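Local coordinates for thiol transferase (PDB 4F0B), which binds oxidized glutathione and, as a Ure2p-like member of the glutathione transferase family, probably carries out glutathione-dependent thiol transfer, at residues F101-V106 with S113-W118; D164-R169 with K204-R209. All blocks are in the same frame, centred on the assembly; numbering follows the deposited sequence.

Contact 1: F101-V106 with S113-W118; sequences FSRDPV and SEELQW
Glu-115 reaches from helix 109-139 to the backbone of the loop at Ser-102 and Arg-103, and one carboxylate oxygen does nearly all the touching. Its CG lies anti to the backbone N (chi1 178°) and the chain beyond is extended, which carries the carboxylate straight off the helix flank. There OE2 accepts the backbone N-H of Arg-103, with N to OE2 at 3.0 Å and an N-H...O angle of 151°; the donor arrives on the syn side, somewhat out of the carboxylate plane. The same OE2 rests 3.3 Å from Ser-102 CA and 3.8 Å from Ser-102 CB, so this end is closely packed, and Ser-102 OG is hydrogen-bonded to Asp-96 OD2. The guanidinium of Arg-103 fits more loosely. It lies obliquely to the carboxylate, the two planes 81° apart, and NH1 to Glu-115 OE2 is a long salt bridge of 3.8 Å, while NH2 is taken by the carbonyls of Leu-173 and Thr-175. Beyond Arg-103 the loop leaves the helix and is partly exposed, Val-106 packing on Val-106 of the second subunit; Asp-104 forms an Asx turn, its OD2 accepting Val-106 N at 2.9 Å. A carboxylate thus ties the interdomain linker of the glutathione transferase fold to the first helix of the all-helical C-terminal domain.

Contact 2: D164-R169 with K204-R209; sequences DRLKGR and KAWVER
Leu-166 and Trp-206 mark the nearest backbone approach, 8.1 Å between their CA atoms, where the chain leaving helix 145-166 passes helix 201-211. Residues 166 to 169 form a type II beta turn, closed by Arg-169 N to Leu-166 O at 2.8 Å; Gly-168 takes the positive phi (81°) that the third position of such a turn favours. The contact joins two helices of the all-helical C-terminal domain of the glutathione transferase fold. Its apolar centre is a CH-pi contact: Leu-166 CD1 sits over one face of the Trp-206 indole, 4.0 Å from the centroid of the five-membered ring and 23° off the ring normal. The second methyl also joins, Leu-166 CD2 lying 3.9 Å from Trp-206 CD1, and the two side chains cross at about a right angle. CG of Trp-206 is anti to its own N (chi1 165°), which throws the indole off the helix toward Leu-166, and NE1 is fixed by a hydrogen bond to Asp-180 on helix 178-187, whose Ile-183 and Ala-187 also pack on the ring. With an alanine in its place, the indole beside the leucine methyls would be gone, which would probably open a gap next to Leu-166 and leave Asp-180 OD1 without its indole N-H. At the Arg-169 and Arg-209 end the contact turns polar and looser. Arg-209 NH2 stands 4.4 Å from Arg-169 O but is hydrogen-bonded to the next carbonyl, that of Glu-170; a water spans Arg-169 O and Arg-209 NH1 by weak bonds only. The Arg-209 chain folds back over its own helix, with Ala-205 O 3.6 Å from the guanidinium plane and over its centre.

Contacts 1 and 2 follow one another along the chain, their centres about 19 Å apart, and they meet where helix 109-139 lies beside helix 145-166. Trp-118 CZ2 packs on Arg-165 CD at 3.6 Å, and Glu-114 OE2 approaches Arg-165 NH2 to 4.1 Å. Leu-173 is common ground as well: Glu-115 and Arg-103 of contact 1 and Arg-165 of contact 2 all touch it. Contact 1 borders the second subunit, where Gln-117 and Trp-118 meet Phe-82 of that chain, whereas no other chain of the assembly touches contact 2. The oxidized glutathione pocket uses residues between positions 16 and 186, which excludes segment 204-209.

Contact 1: F101-V106 with S113-W118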
ATOM      1  N   PHE A 101       1.153  -7.264  19.037  1.00  9.17           N
ATOM      2  CA  PHE A 101       0.571  -6.280  18.107  1.00  8.50           C
ATOM      3  C   PHE A 101       0.688  -6.691  16.667  1.00  8.67           C
ATOM      4  O   PHE A 101       0.443  -5.877  15.764  1.00  8.00           O
ATOM      5  CB  PHE A 101       1.307  -4.926  18.271  1.00 10.65           C
ATOM      6  CG  PHE A 101       1.268  -4.400  19.675  1.00  9.02           C
ATOM      7  CD1 PHE A 101       0.071  -3.965  20.219  1.00 10.23           C
ATOM      8  CD2 PHE A 101       2.391  -4.397  20.480  1.00 10.16           C
ATOM      9  CE1 PHE A 101      -0.012  -3.502  21.517  1.00 10.23           C
ATOM     10  CE2 PHE A 101       2.331  -3.925  21.803  1.00 11.44           C
ATOM     11  CZ  PHE A 101       1.123  -3.479  22.337  1.00 11.88           C
ATOM     12  N   SER A 102       1.055  -7.941  16.418  1.00  9.17           N
ATOM     13  CA  SER A 102       1.390  -8.345  15.058  1.00  8.47           C
ATOM     14  C   SER A 102       1.413  -9.848  14.978  1.00 10.01           C
ATOM     15  O   SER A 102       1.547 -10.525  16.001  1.00 13.24           O
ATOM     16  CB  SER A 102       2.783  -7.813  14.681  1.00  8.75           C
ATOM     17  OG  SER A 102       3.797  -8.393  15.527  1.00  9.86           O
ATOM     18  N   ARG A 103       1.288 -10.401  13.779  0.57 10.59           N
ATOM     19  CA  ARG A 103       1.311 -11.851  13.620  0.57  9.78           C
ATOM     20  C   ARG A 103       2.644 -12.279  12.995  0.57 11.28           C
ATOM     21  O   ARG A 103       3.212 -11.542  12.201  0.57 14.07           O
ATOM     22  CB  ARG A 103       0.137 -12.302  12.738  0.57 13.22           C
ATOM     23  CG  ARG A 103      -1.215 -11.663  13.049  0.57 18.54           C
ATOM     24  CD  ARG A 103      -1.515 -11.623  14.519  0.57 22.30           C
ATOM     25  NE  ARG A 103      -2.850 -11.087  14.808  0.57 26.85           N
ATOM     26  CZ  ARG A 103      -3.137  -9.791  14.968  0.57 22.37           C
ATOM     27  NH1 ARG A 103      -2.190  -8.867  14.880  0.57 15.49           N
ATOM     28  NH2 ARG A 103      -4.367  -9.423  15.261  0.57 11.44           N
ATOM     29  N   ASP A 104       3.150 -13.458  13.374  1.00 13.20           N
ATOM     30  CA  ASP A 104       4.421 -13.971  12.888  1.00 14.51           C
ATOM     31  C   ASP A 104       4.264 -14.704  11.544  1.00 12.38           C
ATOM     32  O   ASP A 104       3.421 -15.584  11.415  1.00 12.12           O
ATOM     33  CB  ASP A 104       5.027 -14.911  13.916  1.00 15.88           C
ATOM     34  CG  ASP A 104       6.387 -15.338  13.506  1.00 18.67           C
ATOM     35  OD1 ASP A 104       7.317 -14.540  13.730  1.00 26.43           O
ATOM     36  OD2 ASP A 104       6.494 -16.411  12.891  1.00 20.31           O
ATOM     37  N   PRO A 105       5.110 -14.369  10.555  1.00 11.43           N
ATOM     38  CA  PRO A 105       4.935 -14.974   9.226  1.00 11.77           C
ATOM     39  C   PRO A 105       5.183 -16.474   9.184  1.00 13.35           C
ATOM     40  O   PRO A 105       4.607 -17.162   8.334  1.00 17.11           O
ATOM     41  CB  PRO A 105       5.967 -14.237   8.354  1.00 16.41           C
ATOM     42  CG  PRO A 105       6.931 -13.587   9.312  1.00 17.99           C
ATOM     43  CD  PRO A 105       6.140 -13.309  10.569  1.00 14.36           C
ATOM     44  N   VAL A 106       6.021 -16.985  10.084  1.00 13.91           N
ATOM     45  CA  VAL A 106       6.355 -18.397  10.075  1.00 16.10           C
ATOM     46  C   VAL A 106       5.331 -19.192  10.855  1.00 15.51           C
ATOM     47  O   VAL A 106       4.834 -20.205  10.377  1.00 17.71           O
ATOM     48  CB  VAL A 106       7.756 -18.622  10.661  1.00 17.45           C
ATOM     49  CG1 VAL A 106       8.041 -20.101  10.880  1.00 20.32           C
ATOM     50  CG2 VAL A 106       8.791 -17.993   9.736  1.00 19.53           C
ATOM     51  N   SER A 113      -0.730 -13.146   6.548  1.00  5.93           N
ATOM     52  CA  SER A 113      -1.301 -12.695   5.281  1.00  5.46           C
ATOM     53  C   SER A 113      -2.494 -11.761   5.478  1.00  5.36           C
ATOM     54  O   SER A 113      -2.580 -10.727   4.840  1.00  5.38           O
ATOM     55  CB  SER A 113      -1.701 -13.885   4.432  1.00  6.08           C
ATOM     56  OG  SER A 113      -2.312 -13.407   3.223  1.00  6.25           O
ATOM     57  N   GLU A 114      -3.408 -12.100   6.392  1.00  5.50           N
ATOM     58  CA  GLU A 114      -4.531 -11.211   6.622  1.00  6.25           C
ATOM     59  C   GLU A 114      -4.088  -9.834   7.085  1.00  4.92           C
ATOM     60  O   GLU A 114      -4.661  -8.810   6.669  1.00  6.43           O
ATOM     61  CB  GLU A 114      -5.530 -11.794   7.618  1.00  7.81           C
ATOM     62  CG  GLU A 114      -6.246 -13.050   7.143  1.00 11.64           C
ATOM     63  CD  GLU A 114      -7.388 -13.404   8.085  1.00 22.76           C
ATOM     64  OE1 GLU A 114      -7.270 -14.447   8.763  1.00 29.67           O
ATOM     65  OE2 GLU A 114      -8.385 -12.627   8.174  1.00 18.90           O
ATOM     66  N   GLU A 115      -3.094  -9.798   7.976  0.59  5.50           N
ATOM     67  CA  GLU A 115      -2.551  -8.530   8.404  0.59  5.60           C
ATOM     68  C   GLU A 115      -1.991  -7.734   7.211  0.59  5.56           C
ATOM     69  O   GLU A 115      -2.278  -6.538   7.091  0.59  5.67           O
ATOM     70  CB  GLU A 115      -1.502  -8.803   9.481  0.59  4.81           C
ATOM     71  CG  GLU A 115      -0.807  -7.567   9.981  0.59  7.61           C
ATOM     72  CD  GLU A 115       0.383  -7.947  10.774  0.59  9.71           C
ATOM     73  OE1 GLU A 115       1.480  -8.068  10.175  0.59  9.57           O
ATOM     74  OE2 GLU A 115       0.220  -8.225  11.972  0.59  9.21           O
ATOM     75  N   LEU A 116      -1.208  -8.374   6.342  1.00  4.82           N
ATOM     76  CA  LEU A 116      -0.721  -7.706   5.125  1.00  5.85           C
ATOM     77  C   LEU A 116      -1.874  -7.222   4.250  1.00  5.47           C
ATOM     78  O   LEU A 116      -1.847  -6.113   3.726  1.00  5.60           O
ATOM     79  CB  LEU A 116       0.156  -8.632   4.281  1.00  4.43           C
ATOM     80  CG  LEU A 116       1.512  -9.018   4.867  1.00  4.39           C
ATOM     81  CD1 LEU A 116       2.216  -9.945   3.894  1.00  8.11           C
ATOM     82  CD2 LEU A 116       2.361  -7.756   5.110  1.00  9.92           C
ATOM     83  N   GLN A 117      -2.908  -8.041   4.097  1.00  4.74           N
ATOM     84  CA  GLN A 117      -4.021  -7.629   3.240  1.00  4.22           C
ATOM     85  C   GLN A 117      -4.669  -6.357   3.768  1.00  4.64           C
ATOM     86  O   GLN A 117      -4.951  -5.428   2.979  1.00  4.82           O
ATOM     87  CB  GLN A 117      -5.053  -8.759   3.161  1.00  4.46           C
ATOM     88  CG  GLN A 117      -4.524 -10.022   2.476  1.00  4.56           C
ATOM     89  CD  GLN A 117      -5.535 -11.122   2.540  1.00  5.15           C
ATOM     90  OE1 GLN A 117      -6.688 -10.948   2.159  1.00  6.25           O
ATOM     91  NE2 GLN A 117      -5.116 -12.297   3.052  1.00  5.64           N
ATOM     92  N   TRP A 118      -4.929  -6.283   5.079  1.00  4.31           N
ATOM     93  CA  TRP A 118      -5.551  -5.069   5.627  1.00  5.69           C
ATOM     94  C   TRP A 118      -4.619  -3.863   5.646  1.00  3.83           C
ATOM     95  O   TRP A 118      -5.075  -2.742   5.413  1.00  4.69           O
ATOM     96  CB  TRP A 118      -6.245  -5.355   6.976  1.00  4.45           C
ATOM     97  CG  TRP A 118      -7.485  -6.176   6.763  1.00  4.36           C
ATOM     98  CD1 TRP A 118      -7.592  -7.525   6.861  1.00  6.82           C
ATOM     99  CD2 TRP A 118      -8.779  -5.696   6.336  1.00  4.42           C
ATOM    100  NE1 TRP A 118      -8.891  -7.926   6.553  1.00  7.19           N
ATOM    101  CE2 TRP A 118      -9.619  -6.816   6.208  1.00  5.71           C
ATOM    102  CE3 TRP A 118      -9.296  -4.440   6.071  1.00  6.11           C
ATOM    103  CZ2 TRP A 118     -10.965  -6.704   5.816  1.00  6.26           C
ATOM    104  CZ3 TRP A 118     -10.626  -4.329   5.677  1.00  8.61           C
ATOM    105  CH2 TRP A 118     -11.435  -5.457   5.565  1.00  7.79           C
TER
HETATM  106  O   HOH W   1       3.544  -8.778  11.483  1.00 11.63           O

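Contact 2: D164-R169 with K204-R209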
ATOM      1  N   ASP A 164     -18.188  -2.582   8.029  1.00  6.24           N
ATOM      2  CA  ASP A 164     -18.736  -3.931   7.915  1.00  5.97           C
ATOM      3  C   ASP A 164     -17.756  -4.980   8.465  1.00  6.36           C
ATOM      4  O   ASP A 164     -18.177  -5.934   9.142  1.00  7.81           O
ATOM      5  CB  ASP A 164     -19.090  -4.243   6.449  1.00  5.85           C
ATOM      6  CG  ASP A 164     -20.332  -3.537   5.974  1.00  8.81           C
ATOM      7  OD1 ASP A 164     -21.140  -3.084   6.798  1.00  9.24           O
ATOM      8  OD2 ASP A 164     -20.526  -3.500   4.728  1.00 11.42           O
ATOM      9  N   ARG A 165     -16.466  -4.783   8.228  1.00  5.00           N
ATOM     10  CA  ARG A 165     -15.458  -5.668   8.812  1.00  5.39           C
ATOM     11  C   ARG A 165     -15.513  -5.615  10.329  1.00  7.43           C
ATOM     12  O   ARG A 165     -15.363  -6.651  10.999  1.00  8.45           O
ATOM     13  CB  ARG A 165     -14.056  -5.287   8.335  1.00  5.68           C
ATOM     14  CG  ARG A 165     -12.910  -6.075   8.993  1.00  6.19           C
ATOM     15  CD  ARG A 165     -12.963  -7.553   8.729  1.00  6.90           C
ATOM     16  NE  ARG A 165     -11.980  -8.257   9.555  1.00  6.61           N
ATOM     17  CZ  ARG A 165     -11.728  -9.552   9.454  1.00  8.91           C
ATOM     18  NH1 ARG A 165     -12.297 -10.275   8.516  1.00 11.38           N
ATOM     19  NH2 ARG A 165     -10.841 -10.116  10.288  1.00 10.69           N
ATOM     20  N   LEU A 166     -15.709  -4.439  10.901  1.00  5.69           N
ATOM     21  CA  LEU A 166     -15.705  -4.313  12.339  1.00  6.27           C
ATOM     22  C   LEU A 166     -17.011  -4.791  12.994  1.00  6.45           C
ATOM     23  O   LEU A 166     -17.051  -4.933  14.223  1.00  6.98           O
ATOM     24  CB  LEU A 166     -15.367  -2.870  12.743  1.00  5.82           C
ATOM     25  CG  LEU A 166     -13.891  -2.501  12.540  1.00  5.79           C
ATOM     26  CD1 LEU A 166     -13.768  -0.984  12.659  1.00  8.23           C
ATOM     27  CD2 LEU A 166     -13.019  -3.170  13.605  1.00  8.23           C
ATOM     28  N   LYS A 167     -18.089  -5.013  12.234  1.00  6.63           N
ATOM     29  CA  LYS A 167     -19.286  -5.584  12.823  1.00  6.88           C
ATOM     30  C   LYS A 167     -18.944  -6.895  13.554  1.00  7.82           C
ATOM     31  O   LYS A 167     -18.294  -7.783  12.996  1.00  9.18           O
ATOM     32  CB  LYS A 167     -20.381  -5.791  11.762  1.00  8.71           C
ATOM     33  CG  LYS A 167     -21.031  -4.505  11.351  1.00  9.24           C
ATOM     34  CD  LYS A 167     -22.205  -4.727  10.397  1.00 10.88           C
ATOM     35  CE  LYS A 167     -22.872  -3.363  10.164  1.00 13.41           C
ATOM     36  NZ  LYS A 167     -24.193  -3.452   9.444  1.00 16.38           N
ATOM     37  N   GLY A 168     -19.366  -6.980  14.814  1.00  8.74           N
ATOM     38  CA  GLY A 168     -19.138  -8.170  15.633  1.00  9.49           C
ATOM     39  C   GLY A 168     -17.742  -8.189  16.221  1.00  9.46           C
ATOM     40  O   GLY A 168     -17.403  -9.186  16.866  1.00 10.01           O
ATOM     41  N   ARG A 169     -16.947  -7.140  16.016  1.00  7.33           N
ATOM     42  CA  ARG A 169     -15.548  -7.140  16.459  1.00  6.58           C
ATOM     43  C   ARG A 169     -15.229  -5.882  17.264  1.00  8.20           C
ATOM     44  O   ARG A 169     -15.975  -4.888  17.197  1.00 10.49           O
ATOM     45  CB  ARG A 169     -14.597  -7.188  15.229  1.00  6.11           C
ATOM     46  CG  ARG A 169     -14.846  -8.372  14.314  1.00  6.88           C
ATOM     47  CD  ARG A 169     -13.733  -8.466  13.290  1.00  8.52           C
ATOM     48  NE  ARG A 169     -13.871  -9.631  12.445  1.00 10.67           N
ATOM     49  CZ  ARG A 169     -13.317 -10.805  12.659  1.00 14.70           C
ATOM     50  NH1 ARG A 169     -12.515 -11.023  13.722  1.00 16.66           N
ATOM     51  NH2 ARG A 169     -13.542 -11.772  11.771  1.00 18.42           N
ATOM     52  N   LYS A 204     -16.625   4.285  14.426  0.64  7.81           N
ATOM     53  CA  LYS A 204     -16.610   5.309  15.458  0.64  9.09           C
ATOM     54  C   LYS A 204     -16.193   4.735  16.818  0.64  8.23           C
ATOM     55  O   LYS A 204     -15.317   5.305  17.506  0.64  8.59           O
ATOM     56  CB  LYS A 204     -17.986   5.973  15.565  0.64  8.94           C
ATOM     57  CG  LYS A 204     -18.003   7.216  16.461  0.64 12.79           C
ATOM     58  CD  LYS A 204     -19.437   7.713  16.681  0.64 16.49           C
ATOM     59  CE  LYS A 204     -19.442   9.026  17.484  0.64 22.31           C
ATOM     60  NZ  LYS A 204     -20.812   9.511  17.857  0.64 23.10           N
ATOM     61  N   ALA A 205     -16.798   3.609  17.201  1.00  8.30           N
ATOM     62  CA  ALA A 205     -16.484   3.005  18.511  1.00  7.48           C
ATOM     63  C   ALA A 205     -15.044   2.489  18.554  1.00  7.86           C
ATOM     64  O   ALA A 205     -14.398   2.468  19.613  1.00  9.19           O
ATOM     65  CB  ALA A 205     -17.478   1.867  18.839  1.00  7.77           C
ATOM     66  N   TRP A 206     -14.553   2.051  17.409  1.00  7.04           N
ATOM     67  CA  TRP A 206     -13.173   1.569  17.281  1.00  6.89           C
ATOM     68  C   TRP A 206     -12.162   2.721  17.413  1.00  7.81           C
ATOM     69  O   TRP A 206     -11.177   2.607  18.161  1.00  8.87           O
ATOM     70  CB  TRP A 206     -13.068   0.772  15.978  1.00  7.53           C
ATOM     71  CG  TRP A 206     -11.706   0.466  15.439  1.00  5.79           C
ATOM     72  CD1 TRP A 206     -10.933  -0.644  15.682  1.00  6.84           C
ATOM     73  CD2 TRP A 206     -11.035   1.211  14.440  1.00  4.99           C
ATOM     74  NE1 TRP A 206      -9.801  -0.604  14.900  1.00  6.13           N
ATOM     75  CE2 TRP A 206      -9.826   0.537  14.144  1.00  4.79           C
ATOM     76  CE3 TRP A 206     -11.330   2.393  13.770  1.00  7.11           C
ATOM     77  CZ2 TRP A 206      -8.885   1.038  13.211  1.00  6.02           C
ATOM     78  CZ3 TRP A 206     -10.404   2.906  12.859  1.00  5.98           C
ATOM     79  CH2 TRP A 206      -9.200   2.224  12.575  1.00  5.81           C
ATOM     80  N   VAL A 207     -12.438   3.861  16.779  1.00  6.53           N
ATOM     81  CA  VAL A 207     -11.613   5.047  16.960  1.00  7.90           C
ATOM     82  C   VAL A 207     -11.584   5.442  18.432  1.00  8.89           C
ATOM     83  O   VAL A 207     -10.525   5.718  18.981  1.00  9.22           O
ATOM     84  CB  VAL A 207     -12.129   6.241  16.102  1.00  7.91           C
ATOM     85  CG1 VAL A 207     -11.445   7.562  16.539  1.00  9.98           C
ATOM     86  CG2 VAL A 207     -11.891   5.965  14.590  1.00  8.27           C
ATOM     87  N   GLU A 208     -12.749   5.449  19.081  1.00  9.16           N
ATOM     88  CA  GLU A 208     -12.820   5.866  20.477  1.00  9.04           C
ATOM     89  C   GLU A 208     -12.016   4.938  21.394  1.00 10.50           C
ATOM     90  O   GLU A 208     -11.277   5.431  22.295  1.00 11.66           O
ATOM     91  CB  GLU A 208     -14.273   5.944  20.890  1.00 11.52           C
ATOM     92  CG  GLU A 208     -14.967   7.126  20.231  1.00 19.88           C
ATOM     93  CD  GLU A 208     -16.474   7.178  20.449  1.00 28.84           C
ATOM     94  OE1 GLU A 208     -17.049   6.199  20.968  1.00 31.42           O
ATOM     95  OE2 GLU A 208     -17.078   8.212  20.071  1.00 28.50           O
ATOM     96  N   ARG A 209     -12.105   3.623  21.183  1.00  8.76           N
ATOM     97  CA  ARG A 209     -11.385   2.731  22.097  1.00  8.77           C
ATOM     98  C   ARG A 209      -9.877   2.794  21.901  1.00  9.21           C
ATOM     99  O   ARG A 209      -9.112   2.524  22.849  1.00 11.34           O
ATOM    100  CB  ARG A 209     -11.923   1.285  22.082  1.00 10.76           C
ATOM    101  CG  ARG A 209     -11.624   0.460  20.840  1.00  9.70           C
ATOM    102  CD  ARG A 209     -12.153  -1.011  20.963  1.00  9.71           C
ATOM    103  NE  ARG A 209     -13.611  -1.010  21.116  1.00  9.78           N
ATOM    104  CZ  ARG A 209     -14.481  -1.078  20.105  1.00  8.15           C
ATOM    105  NH1 ARG A 209     -15.788  -1.003  20.364  1.00 12.56           N
ATOM    106  NH2 ARG A 209     -14.092  -1.262  18.845  1.00  8.11           N
TER
HETATM  107  O   HOH W   2     -17.781  -2.927  19.157  1.00 25.34           O